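Local atomic coordinates of separin (Saccharomyces cerevisiae, PDB entry 5U1T), a protein that cleaves the Scc1 subunit of cohesin at the onset of anaphase as a caspase-like cysteine protease, and so releases sister chromatids for segregation. Residues 595-600 / 635-640; 584-589 / 625-630; 642-647 / 680-685; 471-476 / 501-506. One frame throughout, in Å; residues are numbered along the deposited sequence.

Overall arrangement
All four contacts lie in the helical part of separase, away from the presumed catalytic cysteine. Contacts 2 and 4 are buried helix-on-helix packing between mostly apolar side chains, with contact 4 the more aromatic. Contacts 1 and 3 lie nearer the surface and mix aromatic faces with polar groups; only contact 3 has a hydrogen bond passing between its segments. Contacts 1 and 2 follow the same two stretches of chain: helices 578-590 and 621-633 pack in contact 2, and the short pieces that follow each meet in contact 1. S628 of contact 2 probably hydrogen-bonds to A645 of contact 3, while R599 of contact 1 makes a weak hydrogen bond to S471 of contact 4.

Contact 1 of 4, residues 595-600 / 635-640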
loop_
_atom_site.group_PDB
_atom_site.type_symbol
_atom_site.label_atom_id
_atom_site.label_comp_id
_atom_site.label_asym_id
_atom_site.label_seq_id
_atom_site.Cartn_x
_atom_site.Cartn_y
_atom_site.Cartn_z
ATOM N N GLU A 595 18.033 -29.925 -11.620
ATOM C CA GLU A 595 17.713 -31.318 -11.279
ATOM C C GLU A 595 16.292 -31.634 -11.754
ATOM O O GLU A 595 16.063 -32.565 -12.524
ATOM C CB GLU A 595 17.778 -31.574 -9.767
ATOM C CG GLU A 595 19.126 -31.895 -9.130
ATOM C CD GLU A 595 18.986 -32.028 -7.599
ATOM O OE1 GLU A 595 19.785 -31.402 -6.855
ATOM O OE2 GLU A 595 18.054 -32.747 -7.144
ATOM N N LYS A 596 15.337 -30.848 -11.266
ATOM C CA LYS A 596 13.922 -31.125 -11.501
ATOM C C LYS A 596 13.557 -31.085 -12.994
ATOM O O LYS A 596 12.576 -31.718 -13.402
ATOM C CB LYS A 596 13.050 -30.146 -10.699
ATOM C CG LYS A 596 12.946 -30.484 -9.213
ATOM C CD LYS A 596 11.547 -30.184 -8.663
ATOM C CE LYS A 596 10.441 -31.050 -9.337
ATOM N NZ LYS A 596 10.374 -32.449 -8.819
ATOM N N ALA A 597 14.360 -30.361 -13.785
ATOM C CA ALA A 597 14.219 -30.259 -15.248
ATOM C C ALA A 597 12.767 -30.280 -15.732
ATOM O O ALA A 597 12.384 -31.132 -16.532
ATOM C CB ALA A 597 15.008 -31.380 -15.934
ATOM N N GLU A 598 11.964 -29.347 -15.240
ATOM C CA GLU A 598 10.539 -29.328 -15.539
ATOM C C GLU A 598 10.006 -27.898 -15.597
ATOM O O GLU A 598 10.503 -27.003 -14.905
ATOM C CB GLU A 598 9.779 -30.135 -14.490
ATOM C CG GLU A 598 8.274 -30.032 -14.568
ATOM C CD GLU A 598 7.609 -30.800 -13.453
ATOM O OE1 GLU A 598 6.527 -30.360 -12.981
ATOM O OE2 GLU A 598 8.179 -31.851 -13.060
ATOM N N ARG A 599 9.011 -27.707 -16.454
ATOM C CA ARG A 599 8.246 -26.475 -16.546
ATOM C C ARG A 599 7.634 -26.102 -15.208
ATOM O O ARG A 599 7.253 -26.953 -14.415
ATOM C CB ARG A 599 7.153 -26.625 -17.593
ATOM C CG ARG A 599 6.611 -25.347 -18.113
ATOM C CD ARG A 599 5.773 -25.591 -19.351
ATOM N NE ARG A 599 5.255 -24.319 -19.837
ATOM C CZ ARG A 599 4.158 -23.721 -19.365
ATOM N NH1 ARG A 599 3.788 -22.536 -19.862
ATOM N NH2 ARG A 599 3.433 -24.297 -18.394
ATOM N N ILE A 600 7.529 -24.823 -14.965
ATOM C CA ILE A 600 7.158 -24.397 -13.661
ATOM C C ILE A 600 5.679 -24.225 -13.652
ATOM O O ILE A 600 5.109 -23.695 -14.566
ATOM C CB ILE A 600 7.875 -23.110 -13.306
ATOM C CG1 ILE A 600 9.349 -23.391 -13.291
ATOM C CG2 ILE A 600 7.509 -22.648 -11.925
ATOM C CD1 ILE A 600 9.721 -24.330 -12.189
ATOM N N GLU A 635 16.908 -18.252 -14.313
ATOM C CA GLU A 635 16.159 -17.664 -15.419
ATOM C C GLU A 635 15.680 -18.659 -16.494
ATOM O O GLU A 635 14.658 -18.428 -17.161
ATOM C CB GLU A 635 17.038 -16.606 -16.062
ATOM C CG GLU A 635 16.466 -15.907 -17.247
ATOM C CD GLU A 635 17.305 -14.697 -17.578
ATOM O OE1 GLU A 635 18.416 -14.872 -18.155
ATOM O OE2 GLU A 635 16.867 -13.572 -17.224
ATOM N N LYS A 636 16.422 -19.755 -16.664
ATOM C CA LYS A 636 16.052 -20.826 -17.588
ATOM C C LYS A 636 14.621 -21.306 -17.378
ATOM O O LYS A 636 13.992 -21.812 -18.300
ATOM C CB LYS A 636 17.018 -22.013 -17.443
ATOM C CG LYS A 636 16.797 -23.176 -18.432
ATOM C CD LYS A 636 17.838 -24.288 -18.240
ATOM C CE LYS A 636 17.561 -25.485 -19.139
ATOM N NZ LYS A 636 18.388 -26.673 -18.763
ATOM N N TYR A 637 14.112 -21.130 -16.165
ATOM C CA TYR A 637 12.811 -21.652 -15.787
ATOM C C TYR A 637 11.868 -20.579 -15.291
ATOM O O TYR A 637 10.644 -20.749 -15.317
ATOM C CB TYR A 637 12.978 -22.713 -14.704
ATOM C CG TYR A 637 13.759 -23.911 -15.184
ATOM C CD1 TYR A 637 15.152 -23.925 -15.127
ATOM C CD2 TYR A 637 13.109 -25.022 -15.717
ATOM C CE1 TYR A 637 15.876 -25.022 -15.573
ATOM C CE2 TYR A 637 13.823 -26.115 -16.167
ATOM C CZ TYR A 637 15.210 -26.112 -16.095
ATOM O OH TYR A 637 15.929 -27.201 -16.545
ATOM N N TYR A 638 12.433 -19.474 -14.814
ATOM C CA TYR A 638 11.617 -18.507 -14.107
ATOM C C TYR A 638 11.574 -17.188 -14.831
ATOM O O TYR A 638 11.274 -16.157 -14.230
ATOM C CB TYR A 638 12.137 -18.330 -12.688
ATOM C CG TYR A 638 11.930 -19.553 -11.824
ATOM C CD1 TYR A 638 10.749 -19.725 -11.105
ATOM C CD2 TYR A 638 12.909 -20.546 -11.737
ATOM C CE1 TYR A 638 10.554 -20.837 -10.310
ATOM C CE2 TYR A 638 12.717 -21.673 -10.947
ATOM C CZ TYR A 638 11.534 -21.811 -10.240
ATOM O OH TYR A 638 11.342 -22.912 -9.441
ATOM N N SER A 639 11.849 -17.228 -16.129
ATOM C CA SER A 639 11.978 -16.004 -16.908
ATOM C C SER A 639 10.700 -15.184 -16.866
ATOM O O SER A 639 10.755 -13.953 -16.909
ATOM C CB SER A 639 12.346 -16.313 -18.360
ATOM O OG SER A 639 11.184 -16.370 -19.179
ATOM N N SER A 640 9.557 -15.860 -16.772
ATOM C CA SER A 640 8.257 -15.183 -16.805
ATOM C C SER A 640 8.024 -14.356 -15.548
ATOM O O SER A 640 7.248 -13.401 -15.534
ATOM C CB SER A 640 7.114 -16.204 -16.977
ATOM O OG SER A 640 6.708 -16.788 -15.742
#
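Y637 and Y638 each hold CG opposite their own carbonyl carbon (chi1 -63° and -68°), which swings the phenol ends of both rings towards residues 597-600. The contact joins two connectors of the helical domain, each leading from one helix of its solenoid-like array to the next. I600 lies across Y638 at about a right angle: its CG1 sits 4.2 Å from the Y638 ring centroid, 19° off the normal, a CH-pi contact, and its CD1 leans to the phenol end, 3.7 Å from CZ of Y638. A beta-branched chain suits this place: CG1 is also 4.0 Å from CB of Y637, while CG2 touches CE1 of Y638. The hydroxyl of Y638 is hydrogen-bonded to E604. Y637 instead lies obliquely against backbone, its CD2 3.4 Å from E598 O. A597, which leaves the preceding helix with positive phi, brings its CA to the Y637 hydroxyl, its small side chain adding little bulk. On the side away from A597, K636 NZ gives Y637 OH a weak hydrogen bond of 3.4 Å.

Contact 2 of 4, residues 584-589 / 625-630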
loop_
_atom_site.group_PDB
_atom_site.type_symbol
_atom_site.label_atom_id
_atom_site.label_comp_id
_atom_site.label_asym_id
_atom_site.label_seq_id
_atom_site.Cartn_x
_atom_site.Cartn_y
_atom_site.Cartn_z
ATOM N N LEU A 584 13.835 -22.495 2.888
ATOM C CA LEU A 584 13.507 -23.803 2.336
ATOM C C LEU A 584 13.331 -23.748 0.835
ATOM O O LEU A 584 13.895 -24.568 0.106
ATOM C CB LEU A 584 12.241 -24.353 2.980
ATOM C CG LEU A 584 12.590 -25.221 4.175
ATOM C CD1 LEU A 584 11.378 -25.479 5.018
ATOM C CD2 LEU A 584 13.185 -26.497 3.647
ATOM N N TYR A 585 12.568 -22.763 0.384
ATOM C CA TYR A 585 12.289 -22.615 -1.028
ATOM C C TYR A 585 13.547 -22.321 -1.819
ATOM O O TYR A 585 13.729 -22.860 -2.912
ATOM C CB TYR A 585 11.256 -21.517 -1.260
ATOM C CG TYR A 585 10.924 -21.286 -2.714
ATOM C CD1 TYR A 585 10.195 -22.218 -3.434
ATOM C CD2 TYR A 585 11.327 -20.124 -3.358
ATOM C CE1 TYR A 585 9.894 -22.008 -4.760
ATOM C CE2 TYR A 585 11.028 -19.900 -4.675
ATOM C CZ TYR A 585 10.306 -20.847 -5.380
ATOM O OH TYR A 585 10.010 -20.626 -6.708
ATOM N N ILE A 586 14.425 -21.487 -1.267
ATOM C CA ILE A 586 15.651 -21.136 -1.967
ATOM C C ILE A 586 16.601 -22.331 -2.065
ATOM O O ILE A 586 17.173 -22.583 -3.126
ATOM C CB ILE A 586 16.390 -19.954 -1.291
ATOM C CG1 ILE A 586 15.586 -18.658 -1.435
ATOM C CG2 ILE A 586 17.789 -19.760 -1.889
ATOM C CD1 ILE A 586 16.301 -17.453 -0.859
ATOM N N ASN A 587 16.762 -23.085 -0.983
ATOM C CA ASN A 587 17.803 -24.108 -0.969
ATOM C C ASN A 587 17.385 -25.517 -1.353
ATOM O O ASN A 587 18.236 -26.301 -1.789
ATOM C CB ASN A 587 18.453 -24.155 0.401
ATOM C CG ASN A 587 19.335 -22.940 0.657
ATOM O OD1 ASN A 587 18.980 -22.077 1.458
ATOM N ND2 ASN A 587 20.485 -22.860 -0.039
ATOM N N LYS A 588 16.101 -25.847 -1.197
ATOM C CA LYS A 588 15.638 -27.203 -1.461
ATOM C C LYS A 588 14.626 -27.267 -2.598
ATOM O O LYS A 588 14.219 -28.343 -3.000
ATOM C CB LYS A 588 15.027 -27.818 -0.203
ATOM C CG LYS A 588 15.948 -27.818 0.988
ATOM C CD LYS A 588 17.313 -28.322 0.610
ATOM C CE LYS A 588 17.506 -29.772 1.033
ATOM N NZ LYS A 588 17.146 -29.906 2.480
ATOM N N TRP A 589 14.202 -26.122 -3.118
ATOM C CA TRP A 589 13.388 -26.140 -4.324
ATOM C C TRP A 589 14.062 -25.386 -5.452
ATOM O O TRP A 589 14.537 -25.978 -6.416
ATOM C CB TRP A 589 11.991 -25.554 -4.084
ATOM C CG TRP A 589 11.052 -26.025 -5.145
ATOM C CD1 TRP A 589 10.648 -25.341 -6.251
ATOM C CD2 TRP A 589 10.462 -27.321 -5.238
ATOM N NE1 TRP A 589 9.815 -26.119 -7.012
ATOM C CE2 TRP A 589 9.689 -27.344 -6.413
ATOM C CE3 TRP A 589 10.504 -28.465 -4.432
ATOM C CZ2 TRP A 589 8.954 -28.475 -6.805
ATOM C CZ3 TRP A 589 9.771 -29.584 -4.820
ATOM C CH2 TRP A 589 9.011 -29.579 -5.998
ATOM N N ILE A 625 16.374 -9.913 -1.134
ATOM C CA ILE A 625 17.487 -9.776 -2.080
ATOM C C ILE A 625 17.985 -11.159 -2.510
ATOM O O ILE A 625 18.220 -11.409 -3.692
ATOM C CB ILE A 625 18.658 -8.928 -1.483
ATOM C CG1 ILE A 625 18.210 -7.475 -1.344
ATOM C CG2 ILE A 625 19.876 -8.952 -2.364
ATOM C CD1 ILE A 625 19.144 -6.607 -0.532
ATOM N N GLU A 626 18.116 -12.065 -1.553
ATOM C CA GLU A 626 18.692 -13.358 -1.852
ATOM C C GLU A 626 17.758 -14.195 -2.743
ATOM O O GLU A 626 18.197 -14.821 -3.720
ATOM C CB GLU A 626 19.011 -14.096 -0.566
ATOM C CG GLU A 626 19.503 -15.484 -0.830
ATOM C CD GLU A 626 19.468 -16.322 0.411
ATOM O OE1 GLU A 626 19.259 -15.715 1.498
ATOM O OE2 GLU A 626 19.642 -17.561 0.290
ATOM N N LEU A 627 16.471 -14.175 -2.399
ATOM C CA LEU A 627 15.431 -14.781 -3.205
ATOM C C LEU A 627 15.442 -14.213 -4.610
ATOM O O LEU A 627 15.578 -14.972 -5.576
ATOM C CB LEU A 627 14.052 -14.578 -2.567
ATOM C CG LEU A 627 12.837 -15.113 -3.333
ATOM C CD1 LEU A 627 13.078 -16.524 -3.872
ATOM C CD2 LEU A 627 11.640 -15.113 -2.442
ATOM N N SER A 628 15.289 -12.897 -4.731
ATOM C CA SER A 628 15.229 -12.243 -6.043
ATOM C C SER A 628 16.430 -12.564 -6.913
ATOM O O SER A 628 16.285 -12.848 -8.104
ATOM C CB SER A 628 15.126 -10.726 -5.891
ATOM O OG SER A 628 13.776 -10.336 -5.745
ATOM N N LEU A 629 17.617 -12.501 -6.318
ATOM C CA LEU A 629 18.833 -12.785 -7.061
ATOM C C LEU A 629 18.787 -14.228 -7.532
ATOM O O LEU A 629 19.084 -14.527 -8.687
ATOM C CB LEU A 629 20.085 -12.531 -6.214
ATOM C CG LEU A 629 20.468 -11.091 -5.835
ATOM C CD1 LEU A 629 21.801 -11.097 -5.125
ATOM C CD2 LEU A 629 20.489 -10.163 -7.043
ATOM N N CYS A 630 18.385 -15.117 -6.638
ATOM C CA CYS A 630 18.343 -16.525 -6.968
ATOM C C CYS A 630 17.367 -16.821 -8.130
ATOM O O CYS A 630 17.691 -17.581 -9.038
ATOM C CB CYS A 630 17.975 -17.328 -5.729
ATOM S SG CYS A 630 17.955 -19.074 -6.065
#
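Y585, whose ring edge meets L627, hydrogen-bonds through OH to OE1 of E604, an oxygen that Y638 also reaches, while W589 NE1 bonds to OE2 of the same carboxylate. E604 is thus held at both oxygens, and the tyrosine beside it is fixed at its polar end. Across the contact itself the packing is mostly apolar. I586 points straight at the partner helix: CG1 stands beside the backbone N and the chain then runs on extended (chi2 -177°), carrying CD1 to 4.0 Å from CB of L627. The other branch, CG2, comes 4.2 Å from SG of C630, a small and polarisable group that fits between the backbones. L627 CD1 approaches the Y585 ring near its plane, 4.0 Å from CE2. E626, extended beyond CG, lays its carboxylate against I586, OE2 3.5 Å from I586 CD1, with CG 3.8 Å from the same methyl; at this margin glutamate can use both its methylenes and its flat end. With an alanine here the CG methylene and carboxylate would be gone, and CD1 and CG2 of I586 would probably lose this neighbour, opening a gap at the contact's edge. Segments 584-589 and 625-630 run the same general way, 37° apart with axes 10.5 Å from each other, and helix 602-617 comes between them in sequence, consistent with an alpha-solenoid of helices running back and forth.

Contact 3 of 4, residues 642-647 / 680-685; sequences VPYADN and IEQALL
L685 stands over the Y644 ring at about a right angle: its CD2 sits 3.9 Å from the Y644 ring centroid, 11° off the normal, a CH-pi contact over the centre of one face. CG of L685 is anti to its backbone N (chi1 -158°), which directs both methyls to the facing helix, where CD2 also packs 4.1 Å from CB of P643. Segments 642-647 and 680-685 run side by side, 15° from parallel with axes 10.5 Å apart, and helix 659-672 comes between them in sequence, as expected of a solenoid-like stack of helices. The phenol end of Y644 projects past the leucine, and E681 comes to it at the ring edge with its carboxylate steeply turned to the ring, OE2 3.0 Å from Y644 OH. That same OE2 is in a salt bridge with K734. N647 lies obliquely along L685, its CB 3.8 Å from L685 CG. Its amide suits a buried spot beside backbone, as ND2 donates a bent hydrogen bond of 2.8 Å to L685 O.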
loop_
_atom_site.group_PDB
_atom_site.type_symbol
_atom_site.label_atom_id
_atom_site.label_comp_id
_atom_site.label_asym_id
_atom_site.label_seq_id
_atom_site.Cartn_x
_atom_site.Cartn_y
_atom_site.Cartn_z
ATOM N N VAL A 642 10.666 -13.138 -13.566
ATOM C CA VAL A 642 11.807 -12.248 -13.342
ATOM C C VAL A 642 11.468 -10.737 -13.325
ATOM O O VAL A 642 12.122 -9.974 -12.613
ATOM C CB VAL A 642 12.913 -12.518 -14.400
ATOM C CG1 VAL A 642 14.004 -11.457 -14.350
ATOM C CG2 VAL A 642 13.519 -13.888 -14.180
ATOM N N PRO A 643 10.456 -10.294 -14.095
ATOM C CA PRO A 643 9.974 -8.925 -13.844
ATOM C C PRO A 643 9.620 -8.654 -12.376
ATOM O O PRO A 643 9.766 -7.520 -11.897
ATOM C CB PRO A 643 8.715 -8.833 -14.716
ATOM C CG PRO A 643 9.023 -9.723 -15.877
ATOM C CD PRO A 643 9.891 -10.850 -15.342
ATOM N N TYR A 644 9.149 -9.674 -11.669
ATOM C CA TYR A 644 8.804 -9.491 -10.270
ATOM C C TYR A 644 10.049 -9.498 -9.414
ATOM O O TYR A 644 10.135 -8.756 -8.433
ATOM C CB TYR A 644 7.843 -10.566 -9.782
ATOM C CG TYR A 644 6.443 -10.405 -10.301
ATOM C CD1 TYR A 644 6.094 -10.888 -11.558
ATOM C CD2 TYR A 644 5.468 -9.794 -9.535
ATOM C CE1 TYR A 644 4.822 -10.754 -12.039
ATOM C CE2 TYR A 644 4.194 -9.658 -10.005
ATOM C CZ TYR A 644 3.873 -10.143 -11.259
ATOM O OH TYR A 644 2.590 -10.022 -11.744
ATOM N N ALA A 645 11.008 -10.343 -9.768
ATOM C CA ALA A 645 12.235 -10.372 -9.007
ATOM C C ALA A 645 12.921 -9.016 -9.160
ATOM O O ALA A 645 13.428 -8.480 -8.190
ATOM C CB ALA A 645 13.124 -11.501 -9.458
ATOM N N ASP A 646 12.893 -8.443 -10.361
ATOM C CA ASP A 646 13.575 -7.178 -10.621
ATOM C C ASP A 646 12.941 -6.020 -9.844
ATOM O O ASP A 646 13.648 -5.289 -9.156
ATOM C CB ASP A 646 13.603 -6.866 -12.124
ATOM C CG ASP A 646 14.786 -7.531 -12.836
ATOM O OD1 ASP A 646 15.699 -8.002 -12.126
ATOM O OD2 ASP A 646 14.821 -7.591 -14.092
ATOM N N ASN A 647 11.620 -5.865 -9.936
ATOM C CA ASN A 647 10.906 -4.864 -9.147
ATOM C C ASN A 647 11.149 -5.018 -7.648
ATOM O O ASN A 647 11.350 -4.026 -6.939
ATOM C CB ASN A 647 9.396 -4.927 -9.427
ATOM C CG ASN A 647 8.539 -4.157 -8.371
ATOM O OD1 ASN A 647 8.443 -4.562 -7.203
ATOM N ND2 ASN A 647 7.879 -3.082 -8.807
ATOM N N ILE A 680 -0.372 -4.257 -19.296
ATOM C CA ILE A 680 -0.666 -3.301 -18.230
ATOM C C ILE A 680 -0.135 -3.779 -16.887
ATOM O O ILE A 680 0.208 -2.965 -16.030
ATOM C CB ILE A 680 -2.186 -3.021 -18.103
ATOM C CG1 ILE A 680 -2.817 -2.874 -19.485
ATOM C CG2 ILE A 680 -2.432 -1.747 -17.309
ATOM C CD1 ILE A 680 -2.127 -1.850 -20.360
ATOM N N GLU A 681 -0.049 -5.094 -16.708
ATOM C CA GLU A 681 0.448 -5.625 -15.447
ATOM C C GLU A 681 1.955 -5.404 -15.293
ATOM O O GLU A 681 2.428 -5.036 -14.218
ATOM C CB GLU A 681 0.118 -7.109 -15.301
ATOM C CG GLU A 681 -0.473 -7.415 -13.937
ATOM C CD GLU A 681 -0.342 -8.878 -13.506
ATOM O OE1 GLU A 681 -0.343 -9.797 -14.383
ATOM O OE2 GLU A 681 -0.252 -9.099 -12.266
ATOM N N GLN A 682 2.711 -5.617 -16.363
ATOM C CA GLN A 682 4.141 -5.420 -16.290
ATOM C C GLN A 682 4.491 -3.938 -16.197
ATOM O O GLN A 682 5.470 -3.565 -15.562
ATOM C CB GLN A 682 4.825 -6.064 -17.489
ATOM C CG GLN A 682 5.228 -7.504 -17.230
ATOM C CD GLN A 682 4.026 -8.429 -16.983
ATOM O OE1 GLN A 682 3.069 -8.472 -17.783
ATOM N NE2 GLN A 682 4.072 -9.180 -15.870
ATOM N N ALA A 683 3.681 -3.096 -16.828
ATOM C CA ALA A 683 3.910 -1.657 -16.821
ATOM C C ALA A 683 3.622 -1.084 -15.444
ATOM O O ALA A 683 4.317 -0.186 -14.971
ATOM C CB ALA A 683 3.054 -0.979 -17.866
ATOM N N LEU A 684 2.580 -1.607 -14.804
ATOM C CA LEU A 684 2.274 -1.224 -13.442
ATOM C C LEU A 684 3.445 -1.608 -12.558
ATOM O O LEU A 684 3.859 -0.850 -11.674
ATOM C CB LEU A 684 0.984 -1.884 -12.963
ATOM C CG LEU A 684 -0.336 -1.172 -13.286
ATOM C CD1 LEU A 684 -1.522 -2.106 -13.052
ATOM C CD2 LEU A 684 -0.501 0.104 -12.471
ATOM N N LEU A 685 3.998 -2.783 -12.818
ATOM C CA LEU A 685 5.096 -3.281 -12.015
ATOM C C LEU A 685 6.350 -2.434 -12.177
ATOM O O LEU A 685 6.983 -2.055 -11.203
ATOM C CB LEU A 685 5.393 -4.720 -12.381
ATOM C CG LEU A 685 6.125 -5.481 -11.291
ATOM C CD1 LEU A 685 5.168 -5.663 -10.140
ATOM C CD2 LEU A 685 6.624 -6.820 -11.845
#

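Contact 4 of 4, residues 471-476 / 501-506; sequences SFVFDF and EIMLSV
V506 and F474 make the CH-pi contact. CG2 of V506 lies over one face of the F474 ring, 3.8 Å from its centroid and 16° off the normal, displaced towards the rim, and CG1 of V506 touches the same ring 3.8 Å from CD1 of F474. A valine suits the spot, since two methyls on one short chain can both lie on the same ring face. F474 also meets the ring of F603, and helix 523-533 touches it through I528 and L532. A second methyl-to-ring contact is oblique: CE of M503 meets the F476 ring 3.8 Å from CE1 of F476, the bend at the end of the methionine (chi3 69°) turning its methyl to the ring. Purely aliphatic packing fills the rest. V473 places CG2 anti to its backbone N, and this methyl meets CG2 of I502 at 4.1 Å, the side chains crossing at about a right angle. Trimming F474 to an alanine would remove the ring, and both methyls of V506 would probably lose the surface they rest on, opening a gap next to F603. Every touching residue is buried, and segments 471-476 and 501-506, their axes 9.7 Å apart and crossing at -51°, form an apolar helix-helix interface between helices 470-485 and 501-509 of the helical domain.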
loop_
_atom_site.group_PDB
_atom_site.type_symbol
_atom_site.label_atom_id
_atom_site.label_comp_id
_atom_site.label_asym_id
_atom_site.label_seq_id
_atom_site.Cartn_x
_atom_site.Cartn_y
_atom_site.Cartn_z
ATOM N N SER A 471 2.608 -28.929 -13.196
ATOM C CA SER A 471 2.375 -27.803 -14.094
ATOM C C SER A 471 1.291 -28.096 -15.121
ATOM O O SER A 471 0.422 -27.258 -15.338
ATOM C CB SER A 471 3.669 -27.378 -14.806
ATOM O OG SER A 471 4.470 -28.484 -15.202
ATOM N N PHE A 472 1.286 -29.276 -15.702
ATOM C CA PHE A 472 0.270 -29.575 -16.684
ATOM C C PHE A 472 -1.131 -29.677 -16.122
ATOM O O PHE A 472 -2.061 -29.184 -16.701
ATOM C CB PHE A 472 0.586 -30.842 -17.460
ATOM C CG PHE A 472 -0.509 -31.231 -18.387
ATOM C CD1 PHE A 472 -0.641 -30.617 -19.596
ATOM C CD2 PHE A 472 -1.443 -32.150 -18.016
ATOM C CE1 PHE A 472 -1.671 -30.929 -20.435
ATOM C CE2 PHE A 472 -2.474 -32.466 -18.845
ATOM C CZ PHE A 472 -2.588 -31.857 -20.059
ATOM N N VAL A 473 -1.280 -30.303 -14.974
ATOM C CA VAL A 473 -2.586 -30.485 -14.394
ATOM C C VAL A 473 -3.175 -29.208 -13.855
ATOM O O VAL A 473 -4.363 -29.071 -13.786
ATOM C CB VAL A 473 -2.593 -31.595 -13.345
ATOM C CG1 VAL A 473 -1.570 -31.331 -12.284
ATOM C CG2 VAL A 473 -3.952 -31.718 -12.724
ATOM N N PHE A 474 -2.336 -28.274 -13.465
ATOM C CA PHE A 474 -2.816 -27.007 -12.993
ATOM C C PHE A 474 -3.262 -26.189 -14.170
ATOM O O PHE A 474 -4.292 -25.577 -14.167
ATOM C CB PHE A 474 -1.712 -26.289 -12.262
ATOM C CG PHE A 474 -2.008 -26.083 -10.839
ATOM C CD1 PHE A 474 -2.827 -25.069 -10.448
ATOM C CD2 PHE A 474 -1.517 -26.934 -9.911
ATOM C CE1 PHE A 474 -3.130 -24.885 -9.137
ATOM C CE2 PHE A 474 -1.811 -26.764 -8.596
ATOM C CZ PHE A 474 -2.622 -25.736 -8.206
ATOM N N ASP A 475 -2.451 -26.217 -15.198
ATOM C CA ASP A 475 -2.698 -25.530 -16.431
ATOM C C ASP A 475 -4.000 -25.998 -17.048
ATOM O O ASP A 475 -4.783 -25.198 -17.504
ATOM C CB ASP A 475 -1.530 -25.843 -17.339
ATOM C CG ASP A 475 -1.542 -25.074 -18.585
ATOM O OD1 ASP A 475 -2.185 -24.037 -18.633
ATOM O OD2 ASP A 475 -0.892 -25.503 -19.533
ATOM N N PHE A 476 -4.231 -27.299 -17.056
ATOM C CA PHE A 476 -5.442 -27.855 -17.604
ATOM C C PHE A 476 -6.664 -27.537 -16.781
ATOM O O PHE A 476 -7.695 -27.230 -17.309
ATOM C CB PHE A 476 -5.319 -29.372 -17.711
ATOM C CG PHE A 476 -6.585 -30.047 -18.131
ATOM C CD1 PHE A 476 -7.530 -30.377 -17.213
ATOM C CD2 PHE A 476 -6.824 -30.329 -19.439
ATOM C CE1 PHE A 476 -8.697 -30.968 -17.590
ATOM C CE2 PHE A 476 -7.986 -30.928 -19.827
ATOM C CZ PHE A 476 -8.926 -31.243 -18.900
ATOM N N GLU A 501 -8.662 -37.162 -8.114
ATOM C CA GLU A 501 -8.654 -36.388 -6.894
ATOM C C GLU A 501 -7.978 -35.053 -7.144
ATOM O O GLU A 501 -8.481 -34.002 -6.757
ATOM C CB GLU A 501 -7.912 -37.156 -5.813
ATOM C CG GLU A 501 -7.848 -36.459 -4.526
ATOM C CD GLU A 501 -7.124 -37.265 -3.478
ATOM O OE1 GLU A 501 -5.880 -37.156 -3.372
ATOM O OE2 GLU A 501 -7.816 -38.015 -2.760
ATOM N N ILE A 502 -6.828 -35.108 -7.801
ATOM C CA ILE A 502 -6.051 -33.922 -8.094
ATOM C C ILE A 502 -6.847 -32.914 -8.952
ATOM O O ILE A 502 -6.906 -31.709 -8.637
ATOM C CB ILE A 502 -4.733 -34.323 -8.774
ATOM C CG1 ILE A 502 -4.097 -35.470 -7.979
ATOM C CG2 ILE A 502 -3.806 -33.135 -8.882
ATOM C CD1 ILE A 502 -2.606 -35.640 -8.173
ATOM N N MET A 503 -7.480 -33.403 -10.012
ATOM C CA MET A 503 -8.299 -32.550 -10.855
ATOM C C MET A 503 -9.416 -31.866 -10.076
ATOM O O MET A 503 -9.698 -30.684 -10.307
ATOM C CB MET A 503 -8.910 -33.351 -12.006
ATOM C CG MET A 503 -7.920 -33.752 -13.057
ATOM S SD MET A 503 -8.665 -34.840 -14.292
ATOM C CE MET A 503 -9.798 -33.725 -15.148
ATOM N N LEU A 504 -10.069 -32.614 -9.183
ATOM C CA LEU A 504 -11.161 -32.045 -8.396
ATOM C C LEU A 504 -10.628 -30.964 -7.417
ATOM O O LEU A 504 -11.285 -29.937 -7.179
ATOM C CB LEU A 504 -11.912 -33.142 -7.645
ATOM C CG LEU A 504 -12.807 -34.058 -8.490
ATOM C CD1 LEU A 504 -13.276 -35.241 -7.674
ATOM C CD2 LEU A 504 -14.005 -33.325 -9.066
ATOM N N SER A 505 -9.434 -31.194 -6.881
ATOM C CA SER A 505 -8.822 -30.292 -5.916
ATOM C C SER A 505 -8.467 -28.916 -6.515
ATOM O O SER A 505 -8.835 -27.877 -5.975
ATOM C CB SER A 505 -7.573 -30.941 -5.330
ATOM O OG SER A 505 -7.111 -30.194 -4.221
ATOM N N VAL A 506 -7.765 -28.922 -7.639
ATOM C CA VAL A 506 -7.432 -27.684 -8.310
ATOM C C VAL A 506 -8.684 -26.992 -8.814
ATOM O O VAL A 506 -8.810 -25.785 -8.667
ATOM C CB VAL A 506 -6.446 -27.912 -9.471
ATOM C CG1 VAL A 506 -6.270 -26.658 -10.282
ATOM C CG2 VAL A 506 -5.107 -28.378 -8.926
#